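Putative glycyl-glycine endopeptidase lytM (Ruminococcus gnavus, PDB 3NYY) is probably a zinc-dependent metalloendopeptidase of the M23 family, presumably cutting peptide cross-links of bacterial cell walls. Local coordinates at residues 172-177 against 216-221. Residues are numbered along the deposited sequence; the frame is centred on the assembly and turned at random.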
# COMPACT_ATOMS: atom_id res chain seq x y z
N TYR A 172 -3.27 -1.87 22.75
CA TYR A 172 -2.35 -2.97 22.48
C TYR A 172 -1.79 -2.75 21.08
O TYR A 172 -2.54 -2.74 20.10
CB TYR A 172 -3.11 -4.28 22.56
CG TYR A 172 -2.30 -5.52 22.28
CD1 TYR A 172 -2.20 -6.00 21.02
CD2 TYR A 172 -1.75 -6.27 23.30
CE1 TYR A 172 -1.48 -7.16 20.73
CE2 TYR A 172 -1.04 -7.44 23.02
CZ TYR A 172 -0.94 -7.88 21.74
OH TYR A 172 -0.26 -9.05 21.42
N PHE A 173 -0.47 -2.58 20.99
CA PHE A 173 0.23 -2.42 19.72
C PHE A 173 0.82 -3.75 19.32
O PHE A 173 1.59 -4.35 20.07
CB PHE A 173 1.31 -1.34 19.87
CG PHE A 173 0.74 0.05 19.91
CD1 PHE A 173 0.07 0.55 21.02
CD2 PHE A 173 0.83 0.85 18.78
CE1 PHE A 173 -0.50 1.84 20.98
CE2 PHE A 173 0.31 2.11 18.74
CZ PHE A 173 -0.38 2.62 19.84
N TYR A 174 0.47 -4.21 18.11
CA TYR A 174 0.78 -5.53 17.62
C TYR A 174 1.75 -5.45 16.48
O TYR A 174 1.46 -4.76 15.52
CB TYR A 174 -0.55 -6.16 17.16
CG TYR A 174 -0.49 -7.52 16.51
CD1 TYR A 174 -0.12 -8.65 17.23
CD2 TYR A 174 -0.85 -7.69 15.18
CE1 TYR A 174 -0.11 -9.89 16.60
CE2 TYR A 174 -0.85 -8.93 14.59
CZ TYR A 174 -0.49 -10.03 15.30
OH TYR A 174 -0.46 -11.29 14.71
N TYR A 175 2.88 -6.15 16.60
CA TYR A 175 3.97 -6.10 15.60
C TYR A 175 4.20 -7.52 15.13
O TYR A 175 4.58 -8.39 15.93
CB TYR A 175 5.24 -5.53 16.20
CG TYR A 175 5.11 -4.16 16.83
CD1 TYR A 175 4.57 -4.01 18.11
CD2 TYR A 175 5.60 -3.02 16.18
CE1 TYR A 175 4.46 -2.76 18.72
CE2 TYR A 175 5.50 -1.78 16.78
CZ TYR A 175 4.91 -1.63 18.04
OH TYR A 175 4.79 -0.34 18.58
N ALA A 176 3.99 -7.78 13.84
CA ALA A 176 3.99 -9.14 13.30
C ALA A 176 4.90 -9.35 12.08
O ALA A 176 5.39 -8.40 11.44
CB ALA A 176 2.54 -9.58 12.96
N HIS A 177 5.20 -10.63 11.85
CA HIS A 177 6.04 -11.17 10.77
C HIS A 177 7.53 -10.90 10.94
O HIS A 177 8.28 -11.00 9.95
CB HIS A 177 5.55 -10.71 9.39
CG HIS A 177 4.09 -10.96 9.18
ND1 HIS A 177 3.55 -12.22 9.25
CD2 HIS A 177 3.05 -10.11 9.01
CE1 HIS A 177 2.23 -12.14 9.10
NE2 HIS A 177 1.91 -10.87 8.96
N HIS A 216 7.80 -7.31 5.35
CA HIS A 216 7.03 -6.19 5.80
C HIS A 216 6.76 -6.32 7.27
O HIS A 216 6.81 -7.43 7.85
CB HIS A 216 5.68 -6.13 5.05
CG HIS A 216 4.69 -7.19 5.42
ND1 HIS A 216 4.84 -8.53 5.10
CD2 HIS A 216 3.51 -7.08 6.08
CE1 HIS A 216 3.80 -9.20 5.59
NE2 HIS A 216 2.97 -8.34 6.16
N LEU A 217 6.48 -5.17 7.88
CA LEU A 217 5.96 -5.15 9.25
C LEU A 217 4.45 -5.04 9.18
O LEU A 217 3.93 -4.09 8.58
CB LEU A 217 6.43 -3.93 10.04
CG LEU A 217 5.80 -3.76 11.41
CD1 LEU A 217 6.11 -4.95 12.43
CD2 LEU A 217 6.24 -2.40 12.03
N HIS A 218 3.72 -5.99 9.76
CA HIS A 218 2.29 -5.78 9.95
C HIS A 218 2.10 -5.14 11.32
O HIS A 218 2.53 -5.71 12.35
CB HIS A 218 1.49 -7.08 9.85
CG HIS A 218 0.06 -6.90 10.22
ND1 HIS A 218 -0.89 -6.49 9.30
CD2 HIS A 218 -0.57 -7.00 11.42
CE1 HIS A 218 -2.06 -6.35 9.93
NE2 HIS A 218 -1.90 -6.68 11.20
N LEU A 219 1.45 -3.98 11.34
CA LEU A 219 1.13 -3.24 12.59
C LEU A 219 -0.36 -3.28 12.80
O LEU A 219 -1.15 -2.95 11.90
CB LEU A 219 1.61 -1.80 12.52
CG LEU A 219 1.19 -1.00 13.79
CD1 LEU A 219 2.23 -1.47 14.93
CD2 LEU A 219 1.14 0.48 13.53
N GLY A 220 -0.76 -3.68 14.00
CA GLY A 220 -2.14 -3.61 14.44
C GLY A 220 -2.24 -2.81 15.72
O GLY A 220 -1.30 -2.72 16.49
N ILE A 221 -3.38 -2.18 15.91
CA ILE A 221 -3.71 -1.50 17.20
C ILE A 221 -5.05 -2.04 17.61
O ILE A 221 -6.03 -1.96 16.83
CB ILE A 221 -3.76 0.02 17.04
CG1 ILE A 221 -2.43 0.54 16.54
CG2 ILE A 221 -4.10 0.70 18.42
CD1 ILE A 221 -2.35 2.04 16.20
O HOH W 1 8.07 -7.79 10.29
O HOH W 2 0.39 -9.02 6.78
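Leu219 CD1 sits over one face of the Tyr175 ring, 4.0 Å from its centroid and 21° off the ring normal, which meets the geometry of a CH-pi contact. With CG anti to the backbone N (chi1 176°), Leu219 runs alongside the tyrosine, while Leu217 CD2 meets that ring at its edge. Farther along this face, closely packed by carbon contacts, Phe173 CE2 rests 3.7 Å from Ile221 CD1. The strands are antiparallel: Tyr174 N to Gly220 O is 2.8 Å and Gly220 N to Tyr174 O 2.9 Å. Ala176-His218 keeps one firm bond, Ala176 N to His218 O (2.9 Å), and one weak, His218 N to Ala176 O (3.4 Å).

His216-Leu217-His218 is the His-X-His motif of M23 peptidases; in relatives its second histidine and the Asp of His-XXX-Asp bind zinc, and the first, here His216, is probably catalytic. No metal is bound here; His218 ND1 hydrogen-bonds Asp129. Waters fill in this histidine end: water 1 bridges Ala176 O and His216 O, and water 2 lies 2.7 Å from His216 NE2 but binds His177 NE2 only weakly. His216 ND1 is hydrogen-bonded to Pro214 O. The His177 and His216 rings meet obliquely, planes at 37°, and His177 CD2 lies 3.5 Å from His218 CB. Replacing His177 by an alanine is likely to leave water 2 with one histidine partner, Ser202 O without its bond from ND1, and a gap beside His218 CB. Phe115 of the second subunit also meets the His216 ring edge-to-face.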